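Local coordinates for protein phospholethanolamine N-methyltransferase 2 (Haemonchus contortus, PDB 4KRI) that probably transfers methyl groups from S-adenosylmethionine to phosphomonomethylethanolamine on the nematode route to phosphocholine, at residues 29-33 and 52-58; 67-73 and 99-105; 194-198 and 383-387; 380-384 and 410-414. One frame throughout, in Å; residues are numbered along the deposited sequence.

Contact 1: residues 29-33 and 52-58; sequences LCPQD and CKEVDSL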
loop_
_atom_site.group_PDB
_atom_site.type_symbol
_atom_site.label_atom_id
_atom_site.label_comp_id
_atom_site.label_asym_id
_atom_site.label_seq_id
_atom_site.Cartn_x
_atom_site.Cartn_y
_atom_site.Cartn_z
ATOM N N LEU A 29 17.359 -8.983 -18.021
ATOM C CA LEU A 29 17.436 -10.425 -17.829
ATOM C C LEU A 29 16.048 -10.967 -18.125
ATOM O O LEU A 29 15.107 -10.713 -17.370
ATOM C CB LEU A 29 17.850 -10.757 -16.393
ATOM C CG LEU A 29 17.691 -12.207 -15.916
ATOM C CD1 LEU A 29 18.442 -13.175 -16.810
ATOM C CD2 LEU A 29 18.174 -12.333 -14.469
ATOM N N CYS A 30 15.917 -11.683 -19.238
ATOM C CA CYS A 30 14.612 -12.127 -19.707
ATOM C C CYS A 30 14.825 -13.301 -20.639
ATOM O O CYS A 30 15.392 -13.136 -21.723
ATOM C CB CYS A 30 13.908 -10.985 -20.447
ATOM S SG CYS A 30 12.206 -11.329 -20.987
ATOM N N PRO A 31 14.380 -14.494 -20.219
ATOM C CA PRO A 31 14.637 -15.696 -21.023
ATOM C C PRO A 31 13.796 -15.764 -22.301
ATOM O O PRO A 31 14.164 -16.498 -23.221
ATOM C CB PRO A 31 14.266 -16.837 -20.069
ATOM C CG PRO A 31 13.261 -16.240 -19.143
ATOM C CD PRO A 31 13.686 -14.804 -18.956
ATOM N N GLN A 32 12.694 -15.020 -22.363
ATOM C CA GLN A 32 11.843 -15.044 -23.558
ATOM C C GLN A 32 12.203 -13.915 -24.532
ATOM O O GLN A 32 12.021 -12.735 -24.230
ATOM C CB GLN A 32 10.361 -14.991 -23.167
ATOM C CG GLN A 32 9.393 -14.828 -24.340
ATOM C CD GLN A 32 9.498 -15.934 -25.385
ATOM O OE1 GLN A 32 9.705 -15.661 -26.570
ATOM N NE2 GLN A 32 9.333 -17.183 -24.954
ATOM N N ASP A 33 12.709 -14.285 -25.708
ATOM C CA ASP A 33 13.314 -13.318 -26.626
ATOM C C ASP A 33 12.375 -12.216 -27.119
ATOM O O ASP A 33 12.782 -11.063 -27.260
ATOM C CB ASP A 33 13.957 -14.048 -27.808
ATOM C CG ASP A 33 15.101 -14.944 -27.379
ATOM O OD1 ASP A 33 15.139 -16.117 -27.817
ATOM O OD2 ASP A 33 15.960 -14.472 -26.598
ATOM N N CYS A 52 20.678 -10.606 -21.096
ATOM C CA CYS A 52 21.046 -11.992 -20.868
ATOM C C CYS A 52 19.832 -12.844 -20.553
ATOM O O CYS A 52 18.755 -12.326 -20.259
ATOM C CB CYS A 52 22.104 -12.111 -19.778
ATOM S SG CYS A 52 21.744 -11.259 -18.236
ATOM N N LYS A 53 20.015 -14.157 -20.619
ATOM C CA LYS A 53 18.891 -15.079 -20.526
ATOM C C LYS A 53 18.984 -16.014 -19.323
ATOM O O LYS A 53 18.059 -16.782 -19.051
ATOM C CB LYS A 53 18.780 -15.864 -21.838
ATOM C CG LYS A 53 18.746 -14.949 -23.062
ATOM C CD LYS A 53 19.020 -15.690 -24.360
ATOM C CE LYS A 53 17.997 -16.785 -24.604
ATOM N NZ LYS A 53 18.178 -17.448 -25.929
ATOM N N GLU A 54 20.093 -15.935 -18.594
ATOM C CA GLU A 54 20.262 -16.699 -17.355
ATOM C C GLU A 54 20.936 -15.814 -16.325
ATOM O O GLU A 54 21.681 -14.899 -16.686
ATOM C CB GLU A 54 21.118 -17.950 -17.594
ATOM C CG GLU A 54 20.329 -19.226 -17.862
ATOM C CD GLU A 54 21.227 -20.447 -18.058
ATOM O OE1 GLU A 54 22.195 -20.616 -17.281
ATOM O OE2 GLU A 54 20.969 -21.235 -18.996
ATOM N N VAL A 55 20.701 -16.080 -15.044
ATOM C CA VAL A 55 21.231 -15.181 -14.022
ATOM C C VAL A 55 22.757 -15.211 -13.929
ATOM O O VAL A 55 23.374 -14.217 -13.562
ATOM C CB VAL A 55 20.531 -15.335 -12.629
ATOM C CG1 VAL A 55 19.347 -16.277 -12.710
ATOM C CG2 VAL A 55 21.522 -15.743 -11.537
ATOM N N ASP A 56 23.378 -16.326 -14.302
ATOM C CA ASP A 56 24.834 -16.387 -14.217
ATOM C C ASP A 56 25.514 -15.400 -15.169
ATOM O O ASP A 56 26.659 -14.998 -14.945
ATOM C CB ASP A 56 25.338 -17.817 -14.416
ATOM C CG ASP A 56 25.132 -18.673 -13.183
ATOM O OD1 ASP A 56 26.061 -18.737 -12.348
ATOM O OD2 ASP A 56 24.040 -19.263 -13.035
ATOM N N SER A 57 24.794 -14.982 -16.207
ATOM C CA SER A 57 25.322 -13.980 -17.127
ATOM C C SER A 57 25.311 -12.577 -16.510
ATOM O O SER A 57 25.850 -11.643 -17.089
ATOM C CB SER A 57 24.551 -13.992 -18.446
ATOM O OG SER A 57 24.539 -15.279 -19.028
ATOM N N LEU A 58 24.724 -12.423 -15.328
ATOM C CA LEU A 58 24.740 -11.106 -14.671
ATOM C C LEU A 58 26.157 -10.696 -14.282
ATOM O O LEU A 58 26.417 -9.517 -14.008
ATOM C CB LEU A 58 23.833 -11.074 -13.436
ATOM C CG LEU A 58 22.320 -11.057 -13.660
ATOM C CD1 LEU A 58 21.616 -11.224 -12.319
ATOM C CD2 LEU A 58 21.882 -9.751 -14.303
#
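The carbonyl oxygen of Cys-52 takes two donors from the other strand end. Cys-30 N hydrogen-bonds to Cys-52 O at 3.1 Å, and Leu-29 CA lies 3.4 Å from Cys-52 O, a weaker CA-H...O contact. Together they mark the last parallel bridge, Leu-29 with Cys-52, before both chains leave their strands. Leu-29 then fills the angle made by segment 52-58. Its CG stands opposite the backbone N (chi1 167°), which lets the two methyls fork over the turn: CD1 lies against the backbone, 3.7 Å from Glu-54 C, and also faces Cys-52 SG, while CD2 meets Val-55 CB and Leu-58 CD1, each at 4.2 Å. On the solvent side, Lys-53 bends at chi3 and crosses Asp-33 at about a right angle. Lys-53 NZ and Asp-33 OD2 are 3.8 Å apart, a long salt bridge; Arg-36 is the stronger partner of that carboxylate. Leu-29 is hemmed in on its other side by Val-69 and Ala-72, and Leu-58 reaches Leu-67 and helix 80-93, so the contact closes one end of the parallel strands 48-52, 25-29 and 64-70, where helix 33-40 starts.

Contact 2: residues 67-73 and 99-105; sequences LIVNQAL and VLILRQD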
loop_
_atom_site.group_PDB
_atom_site.type_symbol
_atom_site.label_atom_id
_atom_site.label_comp_id
_atom_site.label_asym_id
_atom_site.label_seq_id
_atom_site.Cartn_x
_atom_site.Cartn_y
_atom_site.Cartn_z
ATOM N N LEU A 67 18.201 -2.273 -14.061
ATOM C CA LEU A 67 18.203 -3.676 -14.399
ATOM C C LEU A 67 16.750 -4.114 -14.406
ATOM O O LEU A 67 16.050 -3.983 -13.393
ATOM C CB LEU A 67 18.956 -4.449 -13.318
ATOM C CG LEU A 67 18.941 -5.970 -13.466
ATOM C CD1 LEU A 67 19.574 -6.413 -14.785
ATOM C CD2 LEU A 67 19.662 -6.587 -12.288
ATOM N N ILE A 68 16.291 -4.617 -15.547
ATOM C CA ILE A 68 14.917 -5.084 -15.680
ATOM C C ILE A 68 14.941 -6.596 -15.757
ATOM O O ILE A 68 15.586 -7.159 -16.634
ATOM C CB ILE A 68 14.281 -4.521 -16.961
ATOM C CG1 ILE A 68 14.370 -2.988 -16.944
ATOM C CG2 ILE A 68 12.835 -4.964 -17.080
ATOM C CD1 ILE A 68 14.027 -2.349 -18.262
ATOM N N VAL A 69 14.252 -7.256 -14.829
ATOM C CA VAL A 69 14.279 -8.708 -14.758
ATOM C C VAL A 69 12.861 -9.192 -14.972
ATOM O O VAL A 69 11.971 -8.903 -14.173
ATOM C CB VAL A 69 14.805 -9.197 -13.395
ATOM C CG1 VAL A 69 14.833 -10.727 -13.331
ATOM C CG2 VAL A 69 16.199 -8.653 -13.154
ATOM N N ASN A 70 12.645 -9.930 -16.052
ATOM C CA ASN A 70 11.289 -10.243 -16.471
ATOM C C ASN A 70 11.043 -11.750 -16.611
ATOM O O ASN A 70 11.577 -12.389 -17.515
ATOM C CB ASN A 70 10.994 -9.541 -17.804
ATOM C CG ASN A 70 9.544 -9.657 -18.213
ATOM O OD1 ASN A 70 8.654 -9.719 -17.361
ATOM N ND2 ASN A 70 9.292 -9.683 -19.510
ATOM N N GLN A 71 10.257 -12.303 -15.687
ATOM C CA GLN A 71 9.895 -13.728 -15.701
ATOM C C GLN A 71 11.114 -14.645 -15.723
ATOM O O GLN A 71 11.146 -15.632 -16.456
ATOM C CB GLN A 71 8.973 -14.045 -16.880
ATOM C CG GLN A 71 7.628 -13.325 -16.813
ATOM C CD GLN A 71 6.603 -13.985 -15.868
ATOM O OE1 GLN A 71 6.886 -14.287 -14.690
ATOM N NE2 GLN A 71 5.389 -14.192 -16.390
ATOM N N ALA A 72 12.101 -14.325 -14.895
ATOM C CA ALA A 72 13.378 -15.032 -14.931
ATOM C C ALA A 72 13.656 -15.824 -13.658
ATOM O O ALA A 72 14.665 -16.531 -13.573
ATOM C CB ALA A 72 14.509 -14.039 -15.189
ATOM N N LEU A 73 12.767 -15.715 -12.674
ATOM C CA LEU A 73 13.068 -16.223 -11.339
ATOM C C LEU A 73 12.211 -17.400 -10.874
ATOM O O LEU A 73 12.033 -17.577 -9.672
ATOM C CB LEU A 73 12.955 -15.099 -10.306
ATOM C CG LEU A 73 13.866 -13.892 -10.510
ATOM C CD1 LEU A 73 13.896 -13.040 -9.250
ATOM C CD2 LEU A 73 15.262 -14.340 -10.895
ATOM N N VAL A 99 18.193 1.259 -10.365
ATOM C CA VAL A 99 16.850 0.771 -10.103
ATOM C C VAL A 99 16.704 -0.662 -10.603
ATOM O O VAL A 99 17.128 -0.978 -11.710
ATOM C CB VAL A 99 15.812 1.651 -10.820
ATOM C CG1 VAL A 99 14.400 1.107 -10.593
ATOM C CG2 VAL A 99 15.921 3.089 -10.328
ATOM N N LEU A 100 16.123 -1.527 -9.772
ATOM C CA LEU A 100 15.736 -2.869 -10.202
ATOM C C LEU A 100 14.242 -2.903 -10.403
ATOM O O LEU A 100 13.488 -2.597 -9.487
ATOM C CB LEU A 100 16.123 -3.921 -9.152
ATOM C CG LEU A 100 15.553 -5.335 -9.330
ATOM C CD1 LEU A 100 16.024 -5.984 -10.639
ATOM C CD2 LEU A 100 15.951 -6.203 -8.147
ATOM N N ILE A 101 13.816 -3.272 -11.608
ATOM C CA ILE A 101 12.410 -3.528 -11.890
ATOM C C ILE A 101 12.291 -5.032 -12.089
ATOM O O ILE A 101 12.866 -5.587 -13.024
ATOM C CB ILE A 101 11.953 -2.808 -13.176
ATOM C CG1 ILE A 101 12.161 -1.288 -13.061
ATOM C CG2 ILE A 101 10.490 -3.131 -13.476
ATOM C CD1 ILE A 101 11.410 -0.625 -11.868
ATOM N N LEU A 102 11.572 -5.701 -11.196
ATOM C CA LEU A 102 11.512 -7.147 -11.219
ATOM C C LEU A 102 10.070 -7.588 -11.405
ATOM O O LEU A 102 9.212 -7.284 -10.584
ATOM C CB LEU A 102 12.077 -7.727 -9.915
ATOM C CG LEU A 102 11.781 -9.212 -9.663
ATOM C CD1 LEU A 102 12.572 -10.073 -10.595
ATOM C CD2 LEU A 102 12.076 -9.585 -8.217
ATOM N N ARG A 103 9.804 -8.292 -12.498
ATOM C CA ARG A 103 8.467 -8.789 -12.774
ATOM C C ARG A 103 8.476 -10.302 -12.617
ATOM O O ARG A 103 9.246 -11.005 -13.274
ATOM C CB ARG A 103 8.049 -8.419 -14.207
ATOM C CG ARG A 103 6.602 -8.790 -14.615
ATOM C CD ARG A 103 6.443 -10.281 -14.954
ATOM N NE ARG A 103 5.151 -10.567 -15.567
ATOM C CZ ARG A 103 4.925 -10.560 -16.877
ATOM N NH1 ARG A 103 5.904 -10.294 -17.737
ATOM N NH2 ARG A 103 3.713 -10.829 -17.331
ATOM N N GLN A 104 7.611 -10.808 -11.753
ATOM C CA GLN A 104 7.474 -12.241 -11.587
ATOM C C GLN A 104 6.025 -12.576 -11.301
ATOM O O GLN A 104 5.422 -11.997 -10.393
ATOM C CB GLN A 104 8.371 -12.729 -10.446
ATOM C CG GLN A 104 8.361 -14.235 -10.242
ATOM C CD GLN A 104 8.988 -14.986 -11.397
ATOM O OE1 GLN A 104 9.981 -14.541 -11.979
ATOM N NE2 GLN A 104 8.403 -16.129 -11.747
ATOM N N ASP A 105 5.473 -13.513 -12.074
ATOM C CA ASP A 105 4.102 -13.986 -11.863
ATOM C C ASP A 105 4.062 -14.970 -10.698
ATOM O O ASP A 105 4.796 -15.964 -10.701
ATOM C CB ASP A 105 3.598 -14.655 -13.138
ATOM C CG ASP A 105 2.164 -15.128 -13.032
ATOM O OD1 ASP A 105 1.423 -14.669 -12.132
ATOM O OD2 ASP A 105 1.777 -15.963 -13.872
HETATM O O HOH W 1 11.678 -12.433 -12.724
#
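Two parallel strands of the N-terminal domain, 64-70 and 98-105, pair here, the axes of their short segments 67-70 and 99-105 coming within 4.8 Å. Leu-67 and Val-69 use both N and O, alternately bonding Val-99 O, Ile-101 N, Ile-101 O and Arg-103 N in parallel-ladder fashion, and Gln-71 N extends it to Arg-103 O. On the leucine face, Val-69 straddles two neighbours: CG1 touches Leu-102 CD1 at 3.6 Å and CG2 touches Leu-100 CD1 at 3.7 Å. Leu-73 CD1 packs onto the same Leu-102 methyl, beside Phe-86 of helix 80-93. On the other face Arg-103 NH1 donates a hydrogen bond to a lone pair of Asn-70 OD1 at 2.8 Å, amide and guanidinium nearly coplanar. Gln-71, bent at chi2, lays its amide over the guanidinium, the planes 16° apart, and its OE1 takes Asp-105 N at 3.1 Å from above the amide plane. Gln-104 OE1 accepts from Leu-73 N and from a water that joins Ala-72 N to Arg-103 O, while NE2 bonds Asp-74 OD1. With Asp-156 and Ser-2 taking NE and NH2, the guanidinium of Arg-103 is fixed in its orientation and its charge probably well compensated.

Contact 3: residues 194-198 and 383-387; sequences EWIFG and ERERI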
loop_
_atom_site.group_PDB
_atom_site.type_symbol
_atom_site.label_atom_id
_atom_site.label_comp_id
_atom_site.label_asym_id
_atom_site.label_seq_id
_atom_site.Cartn_x
_atom_site.Cartn_y
_atom_site.Cartn_z
ATOM N N GLU A 194 -10.298 -7.820 11.893
ATOM C CA GLU A 194 -11.376 -8.135 10.953
ATOM C C GLU A 194 -12.553 -8.798 11.677
ATOM O O GLU A 194 -13.725 -8.553 11.364
ATOM C CB GLU A 194 -10.876 -9.044 9.823
ATOM C CG GLU A 194 -11.946 -9.338 8.800
ATOM C CD GLU A 194 -11.543 -10.391 7.784
ATOM O OE1 GLU A 194 -10.593 -11.173 8.039
ATOM O OE2 GLU A 194 -12.202 -10.445 6.728
ATOM N N TRP A 195 -12.236 -9.631 12.662
ATOM C CA TRP A 195 -13.279 -10.329 13.399
ATOM C C TRP A 195 -14.197 -9.343 14.116
ATOM O O TRP A 195 -15.417 -9.490 14.077
ATOM C CB TRP A 195 -12.674 -11.315 14.404
ATOM C CG TRP A 195 -13.664 -12.309 14.971
ATOM C CD1 TRP A 195 -13.944 -13.554 14.484
ATOM C CD2 TRP A 195 -14.487 -12.143 16.133
ATOM N NE1 TRP A 195 -14.890 -14.168 15.266
ATOM C CE2 TRP A 195 -15.239 -13.323 16.288
ATOM C CE3 TRP A 195 -14.655 -11.118 17.062
ATOM C CZ2 TRP A 195 -16.148 -13.503 17.330
ATOM C CZ3 TRP A 195 -15.559 -11.303 18.095
ATOM C CH2 TRP A 195 -16.289 -12.482 18.221
ATOM N N ILE A 196 -13.620 -8.329 14.757
ATOM C CA ILE A 196 -14.437 -7.349 15.465
ATOM C C ILE A 196 -15.090 -6.303 14.544
ATOM O O ILE A 196 -16.247 -5.920 14.754
ATOM C CB ILE A 196 -13.664 -6.676 16.645
ATOM C CG1 ILE A 196 -14.565 -5.698 17.395
ATOM C CG2 ILE A 196 -12.444 -5.920 16.145
ATOM C CD1 ILE A 196 -15.894 -6.272 17.763
ATOM N N PHE A 197 -14.365 -5.842 13.533
ATOM C CA PHE A 197 -14.898 -4.801 12.652
ATOM C C PHE A 197 -15.925 -5.334 11.645
ATOM O O PHE A 197 -16.900 -4.652 11.317
ATOM C CB PHE A 197 -13.759 -4.073 11.919
ATOM C CG PHE A 197 -12.945 -3.164 12.811
ATOM C CD1 PHE A 197 -13.549 -2.122 13.496
ATOM C CD2 PHE A 197 -11.573 -3.342 12.938
ATOM C CE1 PHE A 197 -12.804 -1.275 14.308
ATOM C CE2 PHE A 197 -10.821 -2.501 13.746
ATOM C CZ PHE A 197 -11.439 -1.464 14.433
ATOM N N GLY A 198 -15.705 -6.553 11.161
ATOM C CA GLY A 198 -16.580 -7.140 10.159
ATOM C C GLY A 198 -15.780 -7.620 8.963
ATOM O O GLY A 198 -14.712 -7.075 8.689
ATOM N N GLU A 383 -19.807 -2.923 18.802
ATOM C CA GLU A 383 -18.717 -3.844 18.525
ATOM C C GLU A 383 -18.359 -4.650 19.772
ATOM O O GLU A 383 -18.209 -5.871 19.703
ATOM C CB GLU A 383 -17.507 -3.085 17.954
ATOM C CG GLU A 383 -17.688 -2.714 16.474
ATOM C CD GLU A 383 -16.579 -1.828 15.917
ATOM O OE1 GLU A 383 -16.537 -1.643 14.683
ATOM O OE2 GLU A 383 -15.767 -1.296 16.705
ATOM N N ARG A 384 -18.264 -3.985 20.919
ATOM C CA ARG A 384 -17.866 -4.683 22.139
ATOM C C ARG A 384 -18.897 -5.692 22.636
ATOM O O ARG A 384 -18.529 -6.750 23.154
ATOM C CB ARG A 384 -17.494 -3.721 23.269
ATOM C CG ARG A 384 -16.786 -4.434 24.416
ATOM C CD ARG A 384 -16.591 -3.533 25.597
ATOM N NE ARG A 384 -17.872 -3.035 26.082
ATOM C CZ ARG A 384 -18.001 -2.169 27.077
ATOM N NH1 ARG A 384 -16.921 -1.711 27.698
ATOM N NH2 ARG A 384 -19.205 -1.765 27.456
ATOM N N GLU A 385 -20.182 -5.386 22.489
ATOM C CA GLU A 385 -21.186 -6.356 22.914
ATOM C C GLU A 385 -21.061 -7.594 22.031
ATOM O O GLU A 385 -21.348 -8.705 22.464
ATOM C CB GLU A 385 -22.600 -5.777 22.857
ATOM C CG GLU A 385 -23.613 -6.556 23.698
ATOM C CD GLU A 385 -23.272 -6.568 25.188
ATOM O OE1 GLU A 385 -22.602 -5.621 25.664
ATOM O OE2 GLU A 385 -23.673 -7.527 25.884
ATOM N N ARG A 386 -20.595 -7.394 20.800
ATOM C CA ARG A 386 -20.396 -8.497 19.859
ATOM C C ARG A 386 -19.223 -9.420 20.239
ATOM O O ARG A 386 -19.406 -10.637 20.292
ATOM C CB ARG A 386 -20.264 -7.973 18.425
ATOM C CG ARG A 386 -20.670 -8.974 17.348
ATOM C CD ARG A 386 -21.100 -8.270 16.064
ATOM N NE ARG A 386 -20.011 -7.513 15.449
ATOM C CZ ARG A 386 -20.123 -6.259 15.017
ATOM N NH1 ARG A 386 -21.280 -5.621 15.129
ATOM N NH2 ARG A 386 -19.082 -5.646 14.465
ATOM N N ILE A 387 -18.038 -8.861 20.507
ATOM C CA ILE A 387 -16.904 -9.680 20.971
ATOM C C ILE A 387 -17.214 -10.381 22.294
ATOM O O ILE A 387 -16.849 -11.540 22.495
ATOM C CB ILE A 387 -15.566 -8.886 21.163
ATOM C CG1 ILE A 387 -15.792 -7.534 21.841
ATOM C CG2 ILE A 387 -14.821 -8.708 19.867
ATOM C CD1 ILE A 387 -14.515 -6.716 22.021
HETATM O O HOH W 2 -18.273 -3.143 13.260
#
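Ile-196 and Ile-387 make the tight half of this helix-to-helix contact, while Arg-386 works a looser edge bridged by water. Ile-196 CD1 lies 3.4 Å from Ile-387 CG2, closer than usual van der Waals packing, and also sits on the backbone of Glu-383. That same Ile-387 CG2 meets the indole edge of Trp-195, 3.2 Å from CZ3. Phe-197 turns a ring edge to Glu-383, CD1 lying 3.3 Å from OE1. Along the more open side Arg-386, bent at chi3 (64°), swings NH2 to Ile-196 O at 2.9 Å, a bond of only 142° at the hydrogen. Here a water fills in: it donates to Phe-197 O and to Glu-383 OE1, at 2.7 Å for the latter, and accepts from Arg-386 NH2. Glu-383 OE1 also takes Gly-205 N, and OE2 takes Trp-410 NE1. Thus the end of helix 187-197 lies against helix 373-389, with Leu-406 and Trp-410 of helix 400-418 packing on Ile-196 and Phe-394 set edge-to-face on Trp-195.

Contact 4: residues 380-384 and 410-414; sequences LLEER and WKSKL. With 1SH (2-(methylamino)ethyl dihydrogen phosphate), chain E.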
loop_
_atom_site.group_PDB
_atom_site.type_symbol
_atom_site.label_atom_id
_atom_site.label_comp_id
_atom_site.label_asym_id
_atom_site.label_seq_id
_atom_site.Cartn_x
_atom_site.Cartn_y
_atom_site.Cartn_z
ATOM N N LEU A 380 -18.277 1.615 19.010
ATOM C CA LEU A 380 -17.443 0.899 19.975
ATOM C C LEU A 380 -18.303 0.056 20.905
ATOM O O LEU A 380 -17.956 -1.088 21.221
ATOM C CB LEU A 380 -16.587 1.874 20.788
ATOM C CG LEU A 380 -15.442 2.591 20.064
ATOM C CD1 LEU A 380 -14.916 3.725 20.927
ATOM C CD2 LEU A 380 -14.324 1.624 19.743
ATOM N N LEU A 381 -19.435 0.612 21.325
ATOM C CA LEU A 381 -20.352 -0.105 22.218
ATOM C C LEU A 381 -20.972 -1.340 21.562
ATOM O O LEU A 381 -21.082 -2.398 22.189
ATOM C CB LEU A 381 -21.470 0.820 22.704
ATOM C CG LEU A 381 -21.029 1.929 23.659
ATOM C CD1 LEU A 381 -22.165 2.905 23.935
ATOM C CD2 LEU A 381 -20.529 1.318 24.952
ATOM N N GLU A 382 -21.399 -1.184 20.311
ATOM C CA GLU A 382 -22.004 -2.271 19.547
ATOM C C GLU A 382 -20.969 -3.349 19.285
ATOM O O GLU A 382 -21.214 -4.537 19.504
ATOM C CB GLU A 382 -22.546 -1.732 18.221
ATOM C CG GLU A 382 -23.159 -2.783 17.302
ATOM C CD GLU A 382 -23.945 -2.168 16.153
ATOM O OE1 GLU A 382 -23.913 -0.925 16.001
ATOM O OE2 GLU A 382 -24.601 -2.928 15.404
ATOM N N GLU A 383 -19.807 -2.923 18.802
ATOM C CA GLU A 383 -18.717 -3.844 18.525
ATOM C C GLU A 383 -18.359 -4.650 19.772
ATOM O O GLU A 383 -18.209 -5.871 19.703
ATOM C CB GLU A 383 -17.507 -3.085 17.954
ATOM C CG GLU A 383 -17.688 -2.714 16.474
ATOM C CD GLU A 383 -16.579 -1.828 15.917
ATOM O OE1 GLU A 383 -16.537 -1.643 14.683
ATOM O OE2 GLU A 383 -15.767 -1.296 16.705
ATOM N N ARG A 384 -18.264 -3.985 20.919
ATOM C CA ARG A 384 -17.866 -4.683 22.139
ATOM C C ARG A 384 -18.897 -5.692 22.636
ATOM O O ARG A 384 -18.529 -6.750 23.154
ATOM C CB ARG A 384 -17.494 -3.721 23.269
ATOM C CG ARG A 384 -16.786 -4.434 24.416
ATOM C CD ARG A 384 -16.591 -3.533 25.597
ATOM N NE ARG A 384 -17.872 -3.035 26.082
ATOM C CZ ARG A 384 -18.001 -2.169 27.077
ATOM N NH1 ARG A 384 -16.921 -1.711 27.698
ATOM N NH2 ARG A 384 -19.205 -1.765 27.456
ATOM N N TRP A 410 -11.116 -1.904 23.484
ATOM C CA TRP A 410 -12.380 -1.224 23.245
ATOM C C TRP A 410 -12.843 -0.506 24.512
ATOM O O TRP A 410 -13.315 0.634 24.450
ATOM C CB TRP A 410 -13.419 -2.203 22.678
ATOM C CG TRP A 410 -13.509 -2.157 21.170
ATOM C CD1 TRP A 410 -14.597 -1.786 20.435
ATOM C CD2 TRP A 410 -12.467 -2.458 20.216
ATOM N NE1 TRP A 410 -14.306 -1.846 19.092
ATOM C CE2 TRP A 410 -13.009 -2.260 18.931
ATOM C CE3 TRP A 410 -11.141 -2.893 20.329
ATOM C CZ2 TRP A 410 -12.269 -2.476 17.759
ATOM C CZ3 TRP A 410 -10.404 -3.109 19.154
ATOM C CH2 TRP A 410 -10.971 -2.893 17.894
ATOM N N LYS A 411 -12.659 -1.150 25.664
ATOM C CA LYS A 411 -12.909 -0.493 26.946
ATOM C C LYS A 411 -12.107 0.809 27.051
ATOM O O LYS A 411 -12.651 1.860 27.388
ATOM C CB LYS A 411 -12.552 -1.421 28.114
ATOM C CG LYS A 411 -12.873 -0.816 29.480
ATOM C CD LYS A 411 -12.252 -1.601 30.629
ATOM C CE LYS A 411 -12.509 -0.893 31.968
ATOM N NZ LYS A 411 -11.846 -1.555 33.137
ATOM N N SER A 412 -10.816 0.736 26.732
ATOM C CA SER A 412 -9.941 1.906 26.795
ATOM C C SER A 412 -10.344 3.055 25.868
ATOM O O SER A 412 -10.348 4.218 26.280
ATOM C CB SER A 412 -8.490 1.499 26.532
ATOM O OG SER A 412 -7.985 0.738 27.616
ATOM N N LYS A 413 -10.668 2.740 24.617
ATOM C CA LYS A 413 -11.097 3.773 23.677
ATOM C C LYS A 413 -12.346 4.505 24.164
ATOM O O LYS A 413 -12.464 5.718 24.005
ATOM C CB LYS A 413 -11.281 3.187 22.270
ATOM C CG LYS A 413 -9.945 2.973 21.564
ATOM C CD LYS A 413 -10.102 2.357 20.190
ATOM C CE LYS A 413 -10.380 0.872 20.288
ATOM N NZ LYS A 413 -10.293 0.274 18.928
ATOM N N LEU A 414 -13.258 3.773 24.793
ATOM C CA LEU A 414 -14.449 4.385 25.365
ATOM C C LEU A 414 -14.087 5.435 26.427
ATOM O O LEU A 414 -14.644 6.536 26.436
ATOM C CB LEU A 414 -15.389 3.305 25.922
ATOM C CG LEU A 414 -16.101 2.548 24.790
ATOM C CD1 LEU A 414 -16.752 1.253 25.259
ATOM C CD2 LEU A 414 -17.131 3.459 24.134
HETATM O O4 1SH E . -8.375 1.284 17.446
HETATM P P1 1SH E . -6.965 0.773 17.160
HETATM O O1 1SH E . -5.927 1.704 17.647
HETATM O O3 1SH E . -6.780 -0.639 17.835
HETATM O O2 1SH E . -6.790 0.655 15.590
HETATM C C1 1SH E . -7.694 -0.033 14.896
HETATM C C2 1SH E . -7.594 0.077 13.380
HETATM N N1 1SH E . -7.863 1.362 12.797
HETATM C C3 1SH E . -7.551 1.282 11.416
#
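Trp-410 begins the second helix segment of an antiparallel pair, 373-389 against 400-418, whose short segments cross at -162° with axes 10.1 Å apart. Its indole NE1 sends a straight bond, 166° at the hydrogen, to Glu-383 OE2 at 2.9 Å. The carboxylate oxygen lies in the ring plane; the donor comes to it on the anti side, somewhat out of the carboxylate plane, and the two planes stand 55° apart. Over the face, Leu-380 CD2 makes a CH-pi contact, 3.8 Å from the centroid of the five-membered ring. Lys-413 does two jobs: its CB packs against Leu-380 CD1, and its chain then turns at chi3 so that NZ hangs above the rim of the Trp-410 ring, on the same face as Leu-380 CD2, and bonds the phosphate oxygen O4 of the bound phosphomonomethylethanolamine at 2.6 Å. Tyr-193, Tyr-327, Tyr-341, Tyr-347 and Arg-345 also hydrogen-bond to this ligand, so helix 400-418 contributes Lys-413 to the substrate pocket. One turn on from Trp-410, Leu-414 slides past Leu-380 in the opposite direction, CD2 reaching Leu-380 CB at 3.7 Å. Its other methyl, Leu-414 CD1, touches Leu-381 CD2 and sits over one face of the Arg-384 guanidinium, 3.8 Å from NH1.

The four contacts fall into two clusters at opposite sides of the chain's centre. Contacts 1 and 2, their centres 10 Å apart, belong to the N-terminal domain and are joined where segment 29-33 of contact 1 pairs with strand 64-70 of contact 2: Leu-29 N and O probably bond Ile-68 O and Asn-70 N, each 2.9 Å. Contacts 3 and 4, centres 9 Å apart, meet at helix 373-389 and beside the substrate. Glu-383 serves both, and Phe-197 CZ packs 3.6 Å from Trp-410 CZ2. The side chain of Phe-197 is about 4 Å from the bound phosphomonomethylethanolamine, whose phosphate Lys-413 binds. Contact 2 stays about 24 Å from contact 3 by nearest atoms.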